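Local coordinates for dihydropteroate synthase (Xanthomonas albilineans, PDB 6Q62), which probably catalyses the condensation of para-aminobenzoate with 6-hydroxymethyl-7,8-dihydropterin diphosphate to give 7,8-dihydropteroate, the precursor of folates, at residues 78-83 against 105-110; 191-196 against 204-209. One frame throughout, in Å; residues are numbered along the deposited sequence.

Contact 1: residues 78-83 against 105-110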
loop_
_atom_site.group_PDB
_atom_site.type_symbol
_atom_site.label_atom_id
_atom_site.label_comp_id
_atom_site.label_asym_id
_atom_site.label_seq_id
_atom_site.Cartn_x
_atom_site.Cartn_y
_atom_site.Cartn_z
ATOM N N GLU A 78 -2.632 -19.235 32.729
ATOM C CA GLU A 78 -1.742 -18.158 32.275
ATOM C C GLU A 78 -2.428 -17.317 31.161
ATOM O O GLU A 78 -2.299 -16.095 31.149
ATOM C CB GLU A 78 -0.403 -18.738 31.772
ATOM C CG GLU A 78 0.623 -17.689 31.338
ATOM C CD GLU A 78 0.959 -16.577 32.321
ATOM O OE1 GLU A 78 0.917 -16.821 33.551
ATOM O OE2 GLU A 78 1.269 -15.454 31.856
ATOM N N GLU A 79 -3.141 -17.975 30.229
ATOM C CA GLU A 79 -3.833 -17.273 29.149
ATOM C C GLU A 79 -4.901 -16.339 29.761
ATOM O O GLU A 79 -4.994 -15.179 29.340
ATOM C CB GLU A 79 -4.477 -18.284 28.196
ATOM C CG GLU A 79 -5.023 -17.636 26.931
ATOM C CD GLU A 79 -5.602 -18.632 25.949
ATOM O OE1 GLU A 79 -5.604 -19.839 26.281
ATOM O OE2 GLU A 79 -6.078 -18.213 24.866
ATOM N N LEU A 80 -5.632 -16.812 30.809
ATOM C CA LEU A 80 -6.632 -15.965 31.476
ATOM C C LEU A 80 -5.982 -14.787 32.172
ATOM O O LEU A 80 -6.490 -13.665 32.109
ATOM C CB LEU A 80 -7.439 -16.794 32.499
ATOM C CG LEU A 80 -8.388 -17.837 31.909
ATOM C CD1 LEU A 80 -8.890 -18.803 33.023
ATOM C CD2 LEU A 80 -9.572 -17.148 31.208
ATOM N N ARG A 81 -4.842 -15.035 32.846
ATOM C CA ARG A 81 -4.072 -14.002 33.570
ATOM C C ARG A 81 -3.640 -12.886 32.607
ATOM O O ARG A 81 -3.542 -11.736 33.001
ATOM C CB ARG A 81 -2.839 -14.670 34.214
ATOM C CG ARG A 81 -2.070 -13.905 35.258
ATOM C CD ARG A 81 -1.063 -14.871 35.877
ATOM N NE ARG A 81 -1.766 -15.786 36.768
ATOM C CZ ARG A 81 -1.689 -17.112 36.756
ATOM N NH1 ARG A 81 -0.857 -17.735 35.926
ATOM N NH2 ARG A 81 -2.389 -17.823 37.620
ATOM N N ARG A 82 -3.394 -13.235 31.346
ATOM C CA ARG A 82 -3.016 -12.258 30.333
ATOM C C ARG A 82 -4.202 -11.523 29.744
ATOM O O ARG A 82 -4.203 -10.305 29.751
ATOM C CB ARG A 82 -2.263 -12.951 29.202
ATOM C CG ARG A 82 -0.912 -13.486 29.655
ATOM C CD ARG A 82 -0.345 -14.424 28.620
ATOM N NE ARG A 82 0.950 -14.944 29.073
ATOM C CZ ARG A 82 1.792 -15.630 28.306
ATOM N NH1 ARG A 82 1.510 -15.848 27.027
ATOM N NH2 ARG A 82 2.940 -16.067 28.800
ATOM N N VAL A 83 -5.197 -12.255 29.183
ATOM C CA VAL A 83 -6.242 -11.598 28.396
ATOM C C VAL A 83 -7.334 -10.955 29.242
ATOM O O VAL A 83 -7.836 -9.913 28.829
ATOM C CB VAL A 83 -6.845 -12.483 27.262
ATOM C CG1 VAL A 83 -5.748 -12.986 26.330
ATOM C CG2 VAL A 83 -7.675 -13.669 27.788
ATOM N N PRO A 105 -12.488 -23.019 25.143
ATOM C CA PRO A 105 -13.827 -22.594 25.576
ATOM C C PRO A 105 -13.871 -21.877 26.895
ATOM O O PRO A 105 -14.686 -20.982 27.046
ATOM C CB PRO A 105 -14.646 -23.885 25.624
ATOM C CG PRO A 105 -13.648 -24.994 25.525
ATOM C CD PRO A 105 -12.454 -24.454 24.822
ATOM N N GLU A 106 -13.009 -22.253 27.858
ATOM C CA GLU A 106 -13.001 -21.602 29.173
ATOM C C GLU A 106 -12.583 -20.157 28.994
ATOM O O GLU A 106 -13.116 -19.287 29.674
ATOM C CB GLU A 106 -11.992 -22.302 30.133
ATOM C CG GLU A 106 -12.188 -23.802 30.314
ATOM C CD GLU A 106 -11.474 -24.753 29.361
ATOM O OE1 GLU A 106 -11.164 -24.367 28.208
ATOM O OE2 GLU A 106 -11.246 -25.910 29.772
ATOM N N VAL A 107 -11.630 -19.876 28.064
ATOM C CA VAL A 107 -11.170 -18.498 27.821
ATOM C C VAL A 107 -12.264 -17.753 27.074
ATOM O O VAL A 107 -12.529 -16.596 27.392
ATOM C CB VAL A 107 -9.820 -18.456 27.061
ATOM C CG1 VAL A 107 -9.349 -17.005 26.860
ATOM C CG2 VAL A 107 -8.750 -19.259 27.823
ATOM N N MET A 108 -12.938 -18.415 26.121
ATOM C CA MET A 108 -14.040 -17.773 25.397
ATOM C C MET A 108 -15.117 -17.286 26.364
ATOM O O MET A 108 -15.535 -16.134 26.288
ATOM C CB MET A 108 -14.673 -18.746 24.385
ATOM C CG MET A 108 -13.706 -19.230 23.338
ATOM S SD MET A 108 -14.572 -20.367 22.223
ATOM C CE MET A 108 -13.215 -20.986 21.292
ATOM N N ARG A 109 -15.562 -18.173 27.292
ATOM C CA ARG A 109 -16.601 -17.795 28.258
ATOM C C ARG A 109 -16.158 -16.688 29.186
ATOM O O ARG A 109 -16.901 -15.728 29.403
ATOM C CB ARG A 109 -17.041 -19.024 29.064
ATOM C CG ARG A 109 -17.725 -20.083 28.203
ATOM C CD ARG A 109 -18.236 -21.197 29.095
ATOM N NE ARG A 109 -18.916 -22.244 28.335
ATOM C CZ ARG A 109 -20.214 -22.249 28.063
ATOM N NH1 ARG A 109 -20.984 -21.217 28.417
ATOM N NH2 ARG A 109 -20.747 -23.253 27.403
ATOM N N ALA A 110 -14.963 -16.822 29.767
ATOM C CA ALA A 110 -14.442 -15.816 30.699
ATOM C C ALA A 110 -14.212 -14.467 29.996
ATOM O O ALA A 110 -14.522 -13.414 30.563
ATOM C CB ALA A 110 -13.138 -16.298 31.338
#
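V107 projects from helix 105-114 toward helix 76-93 and meets three side chains with its two methyls. V107 CG1 touches V83 CG2 at 3.8 Å; V107 CG2 lies 3.6 Å from E79 OE1 and 4.1 Å from L80 CD2. V107 CG1 is anti to its own backbone N (chi1 -178°), which leaves CG2 beside that N. CG2 takes the nearest contact with the carboxylate, while CG1 also lies near E79 OE2. V83 and E79 both cross V107 at about a right angle. L80 works on the outer side: its CD2 alone reaches over, 3.7 Å from A110 CB and 4.0 Å from V107 CA, so the leucine lies against backbone as well as side chains.

No hydrogen bond joins the segments. The buried carboxylate of E79 lies against V107 but has its polar partners beside the interface: OE2 is hydrogen-bonded to T102 and OE1 forms a salt bridge with K104. These bonds would fix the rotation of the group on its extended chain. Farther out, OE1 and OE2 of E78 are bridged to R81 and R82, and R82 also reaches the carbonyl of G64.

The short helical axes approach to 10.3 Å at an angle of 26°, running broadly the same way, as expected of successive outer helices in a parallel alpha/beta barrel. M108 leaves its helix on the side away from this interface; its side chain touches I119 of strand 118-121 and V134 of helix 130-137, so helix 105-114 is packed between helices 76-93 and 130-137 and the strand beneath.

Contact 2: residues 191-196 against 204-209. With 6GU (6-chloroguanine), chain E; EDO (1,2-ethanediol), chain F.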
loop_
_atom_site.group_PDB
_atom_site.type_symbol
_atom_site.label_atom_id
_atom_site.label_comp_id
_atom_site.label_asym_id
_atom_site.label_seq_id
_atom_site.Cartn_x
_atom_site.Cartn_y
_atom_site.Cartn_z
ATOM N N PRO A 191 -9.037 -17.739 5.680
ATOM C CA PRO A 191 -8.208 -18.832 5.106
ATOM C C PRO A 191 -6.972 -19.185 5.898
ATOM O O PRO A 191 -6.272 -20.149 5.556
ATOM C CB PRO A 191 -7.833 -18.297 3.718
ATOM C CG PRO A 191 -7.835 -16.825 3.887
ATOM C CD PRO A 191 -8.986 -16.524 4.824
ATOM N N GLY A 192 -6.648 -18.377 6.896
ATOM C CA GLY A 192 -5.505 -18.636 7.765
ATOM C C GLY A 192 -4.171 -18.502 7.082
ATOM O O GLY A 192 -3.399 -19.471 7.031
ATOM N N PHE A 193 -3.901 -17.312 6.511
ATOM C CA PHE A 193 -2.610 -17.109 5.847
ATOM C C PHE A 193 -1.453 -17.411 6.805
ATOM O O PHE A 193 -1.476 -16.995 7.965
ATOM C CB PHE A 193 -2.502 -15.671 5.316
ATOM C CG PHE A 193 -3.449 -15.382 4.180
ATOM C CD1 PHE A 193 -3.195 -15.861 2.908
ATOM C CD2 PHE A 193 -4.542 -14.532 4.360
ATOM C CE1 PHE A 193 -4.063 -15.572 1.842
ATOM C CE2 PHE A 193 -5.394 -14.222 3.286
ATOM C CZ PHE A 193 -5.151 -14.742 2.034
ATOM N N GLY A 194 -0.481 -18.185 6.326
ATOM C CA GLY A 194 0.708 -18.527 7.094
ATOM C C GLY A 194 0.600 -19.736 8.010
ATOM O O GLY A 194 1.622 -20.183 8.536
ATOM N N PHE A 195 -0.619 -20.285 8.205
ATOM C CA PHE A 195 -0.805 -21.462 9.070
ATOM C C PHE A 195 -0.737 -22.739 8.239
ATOM O O PHE A 195 -1.715 -23.102 7.574
ATOM C CB PHE A 195 -2.129 -21.364 9.819
ATOM C CG PHE A 195 -2.121 -20.319 10.899
ATOM C CD1 PHE A 195 -2.460 -18.998 10.612
ATOM C CD2 PHE A 195 -1.812 -20.653 12.217
ATOM C CE1 PHE A 195 -2.505 -18.038 11.621
ATOM C CE2 PHE A 195 -1.840 -19.683 13.225
ATOM C CZ PHE A 195 -2.182 -18.381 12.915
ATOM N N GLY A 196 0.426 -23.376 8.255
ATOM C CA GLY A 196 0.681 -24.593 7.488
ATOM C C GLY A 196 0.548 -24.363 5.997
ATOM O O GLY A 196 -0.102 -25.139 5.298
ATOM N N GLN A 204 -1.556 -18.019 -3.702
ATOM C CA GLN A 204 -2.700 -18.661 -4.362
ATOM C C GLN A 204 -4.003 -18.306 -3.655
ATOM O O GLN A 204 -4.982 -17.949 -4.308
ATOM C CB GLN A 204 -2.547 -20.188 -4.390
ATOM C CG GLN A 204 -1.537 -20.727 -5.411
ATOM C CD GLN A 204 -1.977 -20.565 -6.849
ATOM O OE1 GLN A 204 -3.155 -20.721 -7.203
ATOM N NE2 GLN A 204 -1.024 -20.254 -7.706
ATOM N N LEU A 205 -4.027 -18.411 -2.321
ATOM C CA LEU A 205 -5.237 -18.112 -1.552
ATOM C C LEU A 205 -5.648 -16.669 -1.650
ATOM O O LEU A 205 -6.850 -16.380 -1.649
ATOM C CB LEU A 205 -5.055 -18.492 -0.071
ATOM C CG LEU A 205 -5.078 -19.997 0.237
ATOM C CD1 LEU A 205 -4.460 -20.257 1.578
ATOM C CD2 LEU A 205 -6.513 -20.555 0.183
ATOM N N LEU A 206 -4.658 -15.751 -1.704
ATOM C CA LEU A 206 -4.941 -14.320 -1.834
ATOM C C LEU A 206 -5.448 -14.012 -3.240
ATOM O O LEU A 206 -6.456 -13.331 -3.390
ATOM C CB LEU A 206 -3.686 -13.484 -1.526
ATOM C CG LEU A 206 -3.797 -11.949 -1.606
ATOM C CD1 LEU A 206 -4.976 -11.433 -0.800
ATOM C CD2 LEU A 206 -2.500 -11.307 -1.072
ATOM N N ALA A 207 -4.800 -14.581 -4.258
ATOM C CA ALA A 207 -5.230 -14.351 -5.639
ATOM C C ALA A 207 -6.657 -14.886 -5.861
ATOM O O ALA A 207 -7.445 -14.233 -6.537
ATOM C CB ALA A 207 -4.256 -15.020 -6.602
ATOM N N HIS A 208 -6.994 -16.035 -5.246
ATOM C CA HIS A 208 -8.308 -16.682 -5.375
ATOM C C HIS A 208 -9.271 -16.383 -4.230
ATOM O O HIS A 208 -10.291 -17.056 -4.093
ATOM C CB HIS A 208 -8.149 -18.189 -5.567
ATOM C CG HIS A 208 -7.473 -18.560 -6.841
ATOM N ND1 HIS A 208 -6.162 -18.941 -6.860
ATOM C CD2 HIS A 208 -7.959 -18.596 -8.101
ATOM C CE1 HIS A 208 -5.891 -19.246 -8.116
ATOM N NE2 HIS A 208 -6.931 -19.021 -8.903
ATOM N N LEU A 209 -8.984 -15.332 -3.438
ATOM C CA LEU A 209 -9.852 -14.924 -2.333
ATOM C C LEU A 209 -11.323 -14.693 -2.746
ATOM O O LEU A 209 -12.210 -15.035 -1.955
ATOM C CB LEU A 209 -9.275 -13.701 -1.609
ATOM C CG LEU A 209 -9.694 -13.526 -0.143
ATOM C CD1 LEU A 209 -9.189 -14.686 0.727
ATOM C CD2 LEU A 209 -9.154 -12.229 0.414
HETATM CL CL6 6GU E . -4.257 -14.781 9.918
HETATM N N1 6GU E . -6.291 -14.864 11.338
HETATM C C2 6GU E . -6.886 -15.006 12.591
HETATM N N2 6GU E . -8.208 -15.098 12.547
HETATM N N3 6GU E . -6.221 -15.080 13.799
HETATM C C4 6GU E . -4.849 -15.034 13.685
HETATM C C5 6GU E . -4.170 -14.916 12.443
HETATM C C6 6GU E . -4.976 -14.838 11.350
HETATM N N7 6GU E . -2.796 -14.917 12.670
HETATM C C8 6GU E . -2.688 -15.042 14.052
HETATM N N9 6GU E . -3.889 -15.108 14.687
HETATM C C1 EDO F . 5.047 -15.811 9.928
HETATM O O1 EDO F . 5.066 -14.673 10.731
HETATM C C2 EDO F . 3.612 -16.292 9.764
HETATM O O2 EDO F . 3.567 -17.296 8.772
#
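The loop that follows strand 187-190 contributes F195 to the 6-chloroguanine pocket and, through F193 and P191, packs on the end of the next helix. F193 CE1 lies 3.6 Å from L205 CB and equally near L206 N, which sits at the ring edge, close to the ring plane; L205 CB and L209 CD1 approach obliquely. F193 CE1 and CZ are both 4.0 Å from L206 CB, so the ring's CE1-CZ edge rests on L205 and L206 near the end of helix 199-207. The chi1 of -68° sets F193 CG anti to its carbonyl carbon and sends the ring out from the loop to this helix. P191 adds a second apolar point, CG to L209 CD1 at 4.0 Å, the two side chains crossing at about a right angle.

A type II beta turn from G192 to F195, closed by F195 N to G192 O at 3.1 Å, divides the loop's work. The ring of F193 reaches the helix, whereas F195 CE1 lies 3.3 Å from N7 of 6-chloroguanine, the phenyl edge meeting the face of the purine roughly at right angles. K197 NZ is hydrogen-bonded to the carbonyls of P191, G192 and F195; K226 NZ to that of F193 and to the ligand.

Where the helix ends, H208 is the first residue to leave helical angles. Its N and ND1 reach Q204 O from opposite faces of the carbonyl plane; the ND1 bond is bent, at 142°. V278 and V281 of the second subunit pack against L206 and H208 respectively. Ligand-binding loops after the C-terminal ends of the strands are characteristic of TIM barrels; here such a loop lines the 6-chloroguanine pocket and packs on the helix that follows it.

How the contacts relate
Contacts 1 and 2 follow one another along the chain and lie on opposite sides of its centre, with their own centres 28 Å apart. Their nearest atoms are about 12 Å apart, so neither packs on the other. Both belong to the same pterin-binding barrel, but they differ in their relation to the ligand. Contact 2 includes F195, which touches 6-chloroguanine directly, whereas the side chain of E79 in contact 1 remains about 11 Å from it. Contact 1 joins two helices of the outer layer; contact 2 joins a pocket loop to its following helix and, through that helix, borders the second subunit.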